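Side-chain contacts in probable branched-chain-amino-acid aminotransferase (Thermotoga maritima MSB8, PDB 3CSW), which probably catalyses the pyridoxal-phosphate-dependent transfer of the amino group from leucine, isoleucine or valine to 2-oxoglutarate: residues S32-E35 with K36-G40; S254-E257 with E258-P262; P53-A56 with Y57-T61; R134-D137 with L138-P141. One frame throughout, in Å; residues are numbered along the deposited sequence.

Overall arrangement
All four contacts are local, each made within one continuous run of residues, yet they sit in very different surroundings. Interaction 3 is the one beside the cofactor: the His-59 side chain lies about 4 Å from the bound pyridoxal phosphate and about 6 Å from the side chain of Lys-145, the probable attachment lysine. Interaction 4 belongs to the loop that leads to that lysine, the side chain of Thr-140 being about 10 Å from that of Lys-145. Interactions 1 and 4, about 10 Å apart at their nearest atoms, both touch the second subunit. Interaction 2 is a surface loop, its centre 45 Å from that of interaction 1, across the middle of the chain.

Interaction 1 (S32-E35 with K36-G40); sequences SLFE and KSLQG
Lys-36 and Ser-37 donate their amides to the carbonyls of Ser-32 and Leu-33 in regular helical i to i+4 steps, whereas Leu-38 N turns to Glu-35 O, three residues back, at 3.3 Å and keeps a weak bond to Phe-34 O. Ser-37 adds a side-chain grip: its OG stands between the backbone N and the carbonyl carbon (chi1 72°) and reaches back to Phe-34 O at 2.7 Å. That carbonyl is therefore held chiefly by a hydroxyl, which approaches from the flank at a C=O...O angle of 115°. Beyond it, Leu-38 CD2 comes obliquely to Phe-34 CE1 at 4.3 Å. On another side of the turn, the chain of Lys-36 bends at chi2 and carries NZ to Gln-39 OE1, 3.1 Å away and above the amide plane instead of on a lone pair. The extended chain of Glu-35 runs outward to the second subunit, where Lys-99 forms a salt bridge with OE2 and Tyr-101 a hydrogen bond. Tightening from i+4 to i+3 bonds, a type I turn from Ser-37 to Gly-40 and a positive phi at the glycine are features of a helix C-terminal region, placed here at a subunit interface.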
loop_
_atom_site.group_PDB
_atom_site.type_symbol
_atom_site.label_atom_id
_atom_site.label_comp_id
_atom_site.label_asym_id
_atom_site.label_seq_id
_atom_site.Cartn_x
_atom_site.Cartn_y
_atom_site.Cartn_z
ATOM N N SER A 32 -2.113 -33.416 -20.725
ATOM C CA SER A 32 -1.398 -32.907 -19.559
ATOM C C SER A 32 -0.770 -31.540 -19.844
ATOM O O SER A 32 -0.725 -30.701 -18.957
ATOM C CB SER A 32 -0.333 -33.898 -19.093
ATOM O OG SER A 32 0.582 -34.154 -20.136
ATOM N N LEU A 33 -0.293 -31.329 -21.072
ATOM C CA LEU A 33 0.225 -30.029 -21.482
ATOM C C LEU A 33 -0.898 -28.978 -21.515
ATOM O O LEU A 33 -0.707 -27.846 -21.076
ATOM C CB LEU A 33 0.948 -30.108 -22.837
ATOM C CG LEU A 33 1.624 -28.811 -23.325
ATOM C CD1 LEU A 33 2.890 -29.102 -24.099
ATOM C CD2 LEU A 33 0.693 -27.965 -24.179
ATOM N N PHE A 34 -2.061 -29.353 -22.023
ATOM C CA PHE A 34 -3.201 -28.450 -22.048
ATOM C C PHE A 34 -3.646 -28.062 -20.635
ATOM O O PHE A 34 -3.901 -26.886 -20.369
ATOM C CB PHE A 34 -4.376 -29.065 -22.820
ATOM C CG PHE A 34 -5.646 -28.242 -22.774
ATOM C CD1 PHE A 34 -5.701 -26.991 -23.356
ATOM C CD2 PHE A 34 -6.787 -28.731 -22.166
ATOM C CE1 PHE A 34 -6.866 -26.243 -23.319
ATOM C CE2 PHE A 34 -7.945 -27.989 -22.126
ATOM C CZ PHE A 34 -7.987 -26.742 -22.706
ATOM N N GLU A 35 -3.765 -29.040 -19.738
ATOM C CA GLU A 35 -4.213 -28.744 -18.378
ATOM C C GLU A 35 -3.212 -27.795 -17.701
ATOM O O GLU A 35 -3.599 -26.820 -17.075
ATOM C CB GLU A 35 -4.428 -30.021 -17.563
ATOM C CG GLU A 35 -5.116 -29.769 -16.222
ATOM C CD GLU A 35 -5.289 -31.012 -15.365
ATOM O OE1 GLU A 35 -4.686 -32.063 -15.684
ATOM O OE2 GLU A 35 -6.039 -30.928 -14.359
ATOM N N LYS A 36 -1.929 -28.072 -17.878
ATOM C CA LYS A 36 -0.862 -27.265 -17.312
ATOM C C LYS A 36 -0.768 -25.851 -17.904
ATOM O O LYS A 36 -0.415 -24.902 -17.205
ATOM C CB LYS A 36 0.470 -28.001 -17.506
ATOM C CG LYS A 36 1.690 -27.321 -16.885
ATOM C CD LYS A 36 1.606 -27.283 -15.369
ATOM C CE LYS A 36 2.764 -26.503 -14.749
ATOM N NZ LYS A 36 2.645 -26.472 -13.252
ATOM N N SER A 37 -1.091 -25.720 -19.186
ATOM C CA SER A 37 -1.061 -24.442 -19.887
ATOM C C SER A 37 -2.137 -23.469 -19.396
ATOM O O SER A 37 -2.080 -22.290 -19.706
ATOM C CB SER A 37 -1.188 -24.656 -21.415
ATOM O OG SER A 37 -2.511 -25.053 -21.799
ATOM N N LEU A 38 -3.121 -23.972 -18.657
ATOM C CA LEU A 38 -4.166 -23.150 -18.043
ATOM C C LEU A 38 -3.580 -22.252 -16.960
ATOM O O LEU A 38 -4.173 -21.247 -16.611
ATOM C CB LEU A 38 -5.299 -24.021 -17.475
ATOM C CG LEU A 38 -6.073 -24.909 -18.466
ATOM C CD1 LEU A 38 -7.216 -25.655 -17.751
ATOM C CD2 LEU A 38 -6.614 -24.113 -19.640
ATOM N N GLN A 39 -2.405 -22.617 -16.451
ATOM C CA GLN A 39 -1.640 -21.777 -15.529
ATOM C C GLN A 39 -0.910 -20.621 -16.222
ATOM O O GLN A 39 -0.349 -19.756 -15.541
ATOM C CB GLN A 39 -0.626 -22.623 -14.743
ATOM C CG GLN A 39 -1.308 -23.718 -13.924
ATOM C CD GLN A 39 -0.371 -24.500 -13.005
ATOM O OE1 GLN A 39 -0.327 -25.716 -13.072
ATOM N NE2 GLN A 39 0.354 -23.801 -12.130
ATOM N N GLY A 40 -0.882 -20.640 -17.561
ATOM C CA GLY A 40 -0.281 -19.590 -18.356
ATOM C C GLY A 40 0.940 -20.026 -19.163
ATOM O O GLY A 40 1.666 -20.922 -18.770
#

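Interaction 2 (S254-E257 with E258-P262); sequences SFFE and EEPGP
Phe-256 swings its CG into the crowded position between the backbone N and the carbonyl carbon (chi1 65°), and with chi2 at 84° the ring stands where Glu-259 and Pro-260 pass across it. The result is a CH-pi contact between an aromatic ring and a proline four residues on, closing a surface loop between strand 253-254 and the C-terminal helix 262-276. Pro-260 CA lies 3.7 Å from the ring centroid and only 15° off the ring normal, so the hydrogen-bearing carbon sits well over the face. The carbonyl oxygen of Glu-259 shares that face but lies near the root of the ring, 3.1 Å from Phe-256 CG. At the far end, Pro-260 CG approaches Phe-256 CZ at 4.2 Å. No hydrogen bond joins the two halves of the loop, so ring packing carries the contact. Cut back to an alanine, Phe-256 would lose the ring face on which Pro-260 CA rests, and the loop would probably be freer to shift. Outside the loop, Phe-256 touches Arg-248 and Pro-260 touches Pro-246 of strand 243-247; Gly-261 then serves as the N-cap residue of the helix. On the exposed side, the bend in Glu-258 lays its own CG beside the peptide carbonyl carbon of Glu-257, at 3.6 Å.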
loop_
_atom_site.group_PDB
_atom_site.type_symbol
_atom_site.label_atom_id
_atom_site.label_comp_id
_atom_site.label_asym_id
_atom_site.label_seq_id
_atom_site.Cartn_x
_atom_site.Cartn_y
_atom_site.Cartn_z
ATOM N N SER A 254 -10.127 15.864 -24.198
ATOM C CA SER A 254 -9.520 15.940 -25.524
ATOM C C SER A 254 -8.189 16.656 -25.495
ATOM O O SER A 254 -8.062 17.713 -24.873
ATOM C CB SER A 254 -10.435 16.699 -26.505
ATOM O OG SER A 254 -11.539 15.889 -26.896
ATOM N N PHE A 255 -7.210 16.076 -26.191
ATOM C CA PHE A 255 -5.923 16.716 -26.458
ATOM C C PHE A 255 -5.933 17.467 -27.797
ATOM O O PHE A 255 -5.295 18.506 -27.924
ATOM C CB PHE A 255 -4.795 15.683 -26.473
ATOM C CG PHE A 255 -4.598 15.023 -25.161
ATOM C CD1 PHE A 255 -4.005 15.715 -24.114
ATOM C CD2 PHE A 255 -5.063 13.736 -24.941
ATOM C CE1 PHE A 255 -3.863 15.113 -22.876
ATOM C CE2 PHE A 255 -4.910 13.138 -23.708
ATOM C CZ PHE A 255 -4.321 13.825 -22.679
ATOM N N PHE A 256 -6.622 16.907 -28.790
ATOM C CA PHE A 256 -6.753 17.533 -30.096
ATOM C C PHE A 256 -8.011 17.095 -30.824
ATOM O O PHE A 256 -8.665 16.134 -30.439
ATOM C CB PHE A 256 -5.509 17.295 -30.973
ATOM C CG PHE A 256 -5.273 15.855 -31.351
ATOM C CD1 PHE A 256 -5.924 15.295 -32.443
ATOM C CD2 PHE A 256 -4.345 15.080 -30.656
ATOM C CE1 PHE A 256 -5.683 13.986 -32.813
ATOM C CE2 PHE A 256 -4.095 13.771 -31.025
ATOM C CZ PHE A 256 -4.767 13.220 -32.107
ATOM N N GLU A 257 -8.343 17.848 -31.872
ATOM C CA GLU A 257 -9.545 17.615 -32.685
ATOM C C GLU A 257 -9.210 16.794 -33.919
ATOM O O GLU A 257 -9.803 15.738 -34.135
ATOM C CB GLU A 257 -10.188 18.950 -33.090
ATOM C CG GLU A 257 -10.520 19.883 -31.901
ATOM C CD GLU A 257 -11.433 19.216 -30.851
ATOM O OE1 GLU A 257 -12.471 18.641 -31.262
ATOM O OE2 GLU A 257 -11.117 19.266 -29.627
ATOM N N GLU A 258 -8.230 17.259 -34.692
ATOM C CA GLU A 258 -7.863 16.624 -35.966
ATOM C C GLU A 258 -6.401 16.188 -36.060
ATOM O O GLU A 258 -6.108 15.062 -36.455
ATOM C CB GLU A 258 -8.110 17.604 -37.127
ATOM C CG GLU A 258 -9.519 18.233 -37.197
ATOM C CD GLU A 258 -10.544 17.340 -37.880
ATOM O OE1 GLU A 258 -10.433 16.092 -37.785
ATOM O OE2 GLU A 258 -11.468 17.899 -38.508
ATOM N N GLU A 259 -5.488 17.095 -35.733
ATOM C CA GLU A 259 -4.065 16.845 -35.928
ATOM C C GLU A 259 -3.379 16.477 -34.630
ATOM O O GLU A 259 -3.576 17.151 -33.635
ATOM C CB GLU A 259 -3.388 18.097 -36.492
ATOM C CG GLU A 259 -3.692 18.371 -37.954
ATOM C CD GLU A 259 -3.026 17.372 -38.901
ATOM O OE1 GLU A 259 -2.022 16.723 -38.500
ATOM O OE2 GLU A 259 -3.507 17.251 -40.056
ATOM N N PRO A 260 -2.572 15.403 -34.633
ATOM C CA PRO A 260 -1.754 15.112 -33.461
ATOM C C PRO A 260 -0.799 16.247 -33.181
ATOM O O PRO A 260 -0.422 16.985 -34.093
ATOM C CB PRO A 260 -0.965 13.863 -33.866
ATOM C CG PRO A 260 -1.718 13.282 -34.968
ATOM C CD PRO A 260 -2.404 14.388 -35.680
ATOM N N GLY A 261 -0.390 16.386 -31.932
ATOM C CA GLY A 261 0.538 17.446 -31.594
ATOM C C GLY A 261 1.858 17.259 -32.308
ATOM O O GLY A 261 2.161 16.168 -32.826
ATOM N N PRO A 262 2.676 18.308 -32.308
ATOM C CA PRO A 262 3.933 18.359 -33.069
ATOM C C PRO A 262 5.041 17.391 -32.663
ATOM O O PRO A 262 5.777 16.912 -33.531
ATOM C CB PRO A 262 4.393 19.816 -32.900
ATOM C CG PRO A 262 3.682 20.312 -31.679
ATOM C CD PRO A 262 2.409 19.555 -31.567
#

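Interaction 3 (P53-A56 with Y57-T61); sequences PFAA and YKHYT
His-59 meets Ala-55 one turn back with the edge of its ring. CB lies 3.7 Å from Ala-55 O, the oxygen that also accepts the backbone amide of His-59 in a nearly linear bond (3.0 Å, N-H...O angle 163°). CG, also 3.7 Å from Ala-55 O, is anti to the carbonyl carbon of His-59 (chi1 -78°), which turns the ring toward the start of the helix and presents its CD2 edge there. CD2 comes to 3.1 Å from Ala-55 O and 3.7 Å from Phe-54 O, both near the plane of the ring, while Ala-55 CB stands 3.9 Å from His-59 CD2. On the other flank of the ring, ND1 is hydrogen-bonded to Glu-44, which fixes the rotation of the imidazole, and the side chain lies about 4 Å from the bound pyridoxal phosphate. Alongside, Lys-58 CB rests against Ala-55 CB at 4.1 Å, its chain running to salt bridges with Glu-206 and Glu-280. Ala-55 is the N-cap residue, and its left-handed backbone angles let the chain turn from strand 52-53 into helix 56-68. Strand 42-49 supplies Glu-44, Ile-203 of helix 203-214 touches Ala-55, Lys-58 and His-59, and Leu-85 of helix 78-89 meets Ala-56.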
loop_
_atom_site.group_PDB
_atom_site.type_symbol
_atom_site.label_atom_id
_atom_site.label_comp_id
_atom_site.label_asym_id
_atom_site.label_seq_id
_atom_site.Cartn_x
_atom_site.Cartn_y
_atom_site.Cartn_z
ATOM N N PRO A 53 11.538 -10.213 -39.568
ATOM C CA PRO A 53 11.162 -10.056 -38.143
ATOM C C PRO A 53 11.964 -8.987 -37.377
ATOM O O PRO A 53 13.210 -9.040 -37.283
ATOM C CB PRO A 53 11.352 -11.452 -37.540
ATOM C CG PRO A 53 12.143 -12.229 -38.527
ATOM C CD PRO A 53 12.059 -11.557 -39.873
ATOM N N PHE A 54 11.204 -8.029 -36.850
ATOM C CA PHE A 54 11.711 -6.871 -36.153
ATOM C C PHE A 54 12.078 -7.141 -34.689
ATOM O O PHE A 54 11.312 -7.745 -33.932
ATOM C CB PHE A 54 10.676 -5.741 -36.196
ATOM C CG PHE A 54 11.160 -4.458 -35.561
ATOM C CD1 PHE A 54 12.214 -3.738 -36.137
ATOM C CD2 PHE A 54 10.580 -3.978 -34.397
ATOM C CE1 PHE A 54 12.659 -2.563 -35.560
ATOM C CE2 PHE A 54 11.029 -2.806 -33.809
ATOM C CZ PHE A 54 12.068 -2.106 -34.378
ATOM N N ALA A 55 13.249 -6.634 -34.306
ATOM C CA ALA A 55 13.765 -6.725 -32.947
ATOM C C ALA A 55 13.756 -8.147 -32.436
ATOM O O ALA A 55 13.487 -8.366 -31.261
ATOM C CB ALA A 55 12.998 -5.781 -31.984
ATOM N N ALA A 56 14.135 -9.097 -33.300
ATOM C CA ALA A 56 14.065 -10.512 -32.966
ATOM C C ALA A 56 14.917 -10.874 -31.744
ATOM O O ALA A 56 14.449 -11.565 -30.833
ATOM C CB ALA A 56 14.412 -11.373 -34.160
ATOM N N TYR A 57 16.148 -10.377 -31.700
ATOM C CA TYR A 57 17.044 -10.639 -30.578
ATOM C C TYR A 57 16.509 -10.031 -29.270
ATOM O O TYR A 57 16.545 -10.671 -28.238
ATOM C CB TYR A 57 18.475 -10.128 -30.867
ATOM C CG TYR A 57 19.429 -10.529 -29.771
ATOM C CD1 TYR A 57 19.749 -11.869 -29.572
ATOM C CD2 TYR A 57 19.968 -9.584 -28.902
ATOM C CE1 TYR A 57 20.583 -12.261 -28.543
ATOM C CE2 TYR A 57 20.801 -9.966 -27.868
ATOM C CZ TYR A 57 21.110 -11.305 -27.693
ATOM O OH TYR A 57 21.943 -11.693 -26.666
ATOM N N LYS A 58 16.009 -8.803 -29.332
ATOM C CA LYS A 58 15.441 -8.138 -28.169
ATOM C C LYS A 58 14.265 -8.911 -27.585
ATOM O O LYS A 58 14.154 -9.045 -26.367
ATOM C CB LYS A 58 15.009 -6.711 -28.521
ATOM C CG LYS A 58 16.197 -5.802 -28.787
ATOM C CD LYS A 58 15.807 -4.383 -29.106
ATOM C CE LYS A 58 17.047 -3.493 -29.135
ATOM N NZ LYS A 58 16.633 -2.115 -29.582
ATOM N N HIS A 59 13.395 -9.412 -28.457
ATOM C CA HIS A 59 12.258 -10.224 -28.033
ATOM C C HIS A 59 12.686 -11.578 -27.481
ATOM O O HIS A 59 12.118 -12.049 -26.518
ATOM C CB HIS A 59 11.278 -10.407 -29.184
ATOM C CG HIS A 59 10.423 -9.209 -29.430
ATOM N ND1 HIS A 59 9.366 -8.882 -28.612
ATOM C CD2 HIS A 59 10.469 -8.251 -30.384
ATOM C CE1 HIS A 59 8.796 -7.776 -29.056
ATOM N NE2 HIS A 59 9.433 -7.384 -30.140
ATOM N N TYR A 60 13.683 -12.200 -28.095
ATOM C CA TYR A 60 14.242 -13.458 -27.597
ATOM C C TYR A 60 14.789 -13.326 -26.169
ATOM O O TYR A 60 14.567 -14.190 -25.327
ATOM C CB TYR A 60 15.362 -13.948 -28.525
ATOM C CG TYR A 60 15.932 -15.293 -28.127
ATOM C CD1 TYR A 60 15.276 -16.479 -28.458
ATOM C CD2 TYR A 60 17.104 -15.378 -27.391
ATOM C CE1 TYR A 60 15.784 -17.717 -28.070
ATOM C CE2 TYR A 60 17.627 -16.609 -26.991
ATOM C CZ TYR A 60 16.970 -17.774 -27.332
ATOM O OH TYR A 60 17.520 -18.992 -26.941
ATOM N N THR A 61 15.520 -12.255 -25.892
ATOM C CA THR A 61 16.099 -12.087 -24.548
ATOM C C THR A 61 15.014 -11.791 -23.503
ATOM O O THR A 61 15.157 -12.201 -22.354
ATOM C CB THR A 61 17.253 -11.042 -24.519
ATOM O OG1 THR A 61 16.720 -9.726 -24.650
ATOM C CG2 THR A 61 18.248 -11.311 -25.668
#

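Interaction 4 (R134-D137 with L138-P141); sequences RIPD and LSTP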
loop_
_atom_site.group_PDB
_atom_site.type_symbol
_atom_site.label_atom_id
_atom_site.label_comp_id
_atom_site.label_asym_id
_atom_site.label_seq_id
_atom_site.Cartn_x
_atom_site.Cartn_y
_atom_site.Cartn_z
ATOM N N ARG A 134 -2.236 -1.983 -11.767
ATOM C CA ARG A 134 -1.109 -2.854 -12.091
ATOM C C ARG A 134 -0.643 -3.597 -10.835
ATOM O O ARG A 134 -0.527 -2.994 -9.773
ATOM C CB ARG A 134 0.026 -2.016 -12.664
ATOM C CG ARG A 134 1.137 -2.794 -13.352
ATOM C CD ARG A 134 0.691 -3.192 -14.739
ATOM N NE ARG A 134 1.806 -3.553 -15.601
ATOM C CZ ARG A 134 2.118 -4.777 -16.021
ATOM N NH1 ARG A 134 1.427 -5.841 -15.663
ATOM N NH2 ARG A 134 3.152 -4.936 -16.837
ATOM N N ILE A 135 -0.380 -4.910 -10.966
ATOM C CA ILE A 135 0.033 -5.729 -9.827
ATOM C C ILE A 135 1.409 -5.246 -9.386
ATOM O O ILE A 135 2.301 -5.051 -10.242
ATOM C CB ILE A 135 0.102 -7.262 -10.155
ATOM C CG1 ILE A 135 -1.276 -7.805 -10.545
ATOM C CG2 ILE A 135 0.703 -8.035 -8.958
ATOM C CD1 ILE A 135 -1.257 -9.299 -11.057
ATOM N N PRO A 136 1.588 -5.028 -8.069
ATOM C CA PRO A 136 2.869 -4.510 -7.590
ATOM C C PRO A 136 3.929 -5.609 -7.537
ATOM O O PRO A 136 3.590 -6.788 -7.485
ATOM C CB PRO A 136 2.527 -3.986 -6.181
ATOM C CG PRO A 136 1.445 -4.874 -5.712
ATOM C CD PRO A 136 0.631 -5.208 -6.960
ATOM N N ASP A 137 5.191 -5.195 -7.533
ATOM C CA ASP A 137 6.347 -6.088 -7.491
ATOM C C ASP A 137 6.335 -7.125 -6.353
ATOM O O ASP A 137 6.785 -8.246 -6.547
ATOM C CB ASP A 137 7.661 -5.247 -7.441
ATOM C CG ASP A 137 8.903 -6.070 -7.802
ATOM O OD1 ASP A 137 8.932 -6.716 -8.883
ATOM O OD2 ASP A 137 9.864 -6.076 -6.997
ATOM N N LEU A 138 5.834 -6.777 -5.172
ATOM C CA LEU A 138 5.751 -7.753 -4.057
ATOM C C LEU A 138 4.832 -8.949 -4.335
ATOM O O LEU A 138 4.950 -9.986 -3.686
ATOM C CB LEU A 138 5.323 -7.085 -2.748
ATOM C CG LEU A 138 6.386 -6.336 -1.942
ATOM C CD1 LEU A 138 5.703 -5.530 -0.832
ATOM C CD2 LEU A 138 7.459 -7.262 -1.381
ATOM N N SER A 139 3.941 -8.801 -5.308
ATOM C CA SER A 139 3.006 -9.863 -5.717
ATOM C C SER A 139 3.398 -10.599 -7.010
ATOM O O SER A 139 3.090 -11.781 -7.184
ATOM C CB SER A 139 1.613 -9.248 -5.909
ATOM O OG SER A 139 1.065 -8.808 -4.688
ATOM N N THR A 140 3.993 -9.867 -7.952
ATOM C CA THR A 140 4.380 -10.422 -9.250
ATOM C C THR A 140 5.334 -9.442 -9.940
ATOM O O THR A 140 5.104 -8.248 -9.877
ATOM C CB THR A 140 3.149 -10.654 -10.183
ATOM O OG1 THR A 140 2.204 -11.508 -9.535
ATOM C CG2 THR A 140 3.555 -11.272 -11.519
ATOM N N PRO A 141 6.406 -9.949 -10.587
ATOM C CA PRO A 141 7.249 -9.056 -11.350
ATOM C C PRO A 141 6.510 -8.469 -12.538
ATOM O O PRO A 141 5.923 -9.202 -13.329
ATOM C CB PRO A 141 8.412 -9.943 -11.829
ATOM C CG PRO A 141 8.315 -11.212 -11.063
ATOM C CD PRO A 141 6.908 -11.341 -10.574
HETATM O O HOH W 1 3.578 -6.975 -11.591
#
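Ile-135 and Pro-136 meet Ser-139 and Thr-140 in a tight backbone turn, within the long loop between strand 125-129 and helix 150-156. Pro-136 O is its hub, gripped by two amides: Thr-140 N at 3.1 Å in the carbonyl plane, and Ser-139 N at 3.0 Å from above that plane. Asp-137 and Leu-138, at the corner, have the backbone angles of a type I turn. A water closes the mouth by donating to Ile-135 O (2.7 Å) and Thr-140 O (2.6 Å). Among the side chains, the CG2 branch of Ile-135, anti to its backbone nitrogen, is pressed to 3.4 Å from Ser-139 CB, tighter than usual, and crosses to Thr-140 CB at 3.8 Å. The hydroxyls of Ser-139 and Thr-140 both reach the second subunit: Ser-139 OG bonds to Arg-133 O there, and Thr-140 OG1 to the Thr-150 hydroxyl. A valine in place of Thr-140 would probably leave Thr-150 of the second subunit without its mate across the interface. Ile-135 and Pro-136 also pack on their own counterparts in the second subunit. Within the chain, Arg-134 bonds through its backbone to Leu-168 of strand 164-168, and Ile-135 touches Thr-150 of the same chain, on helix 150-156.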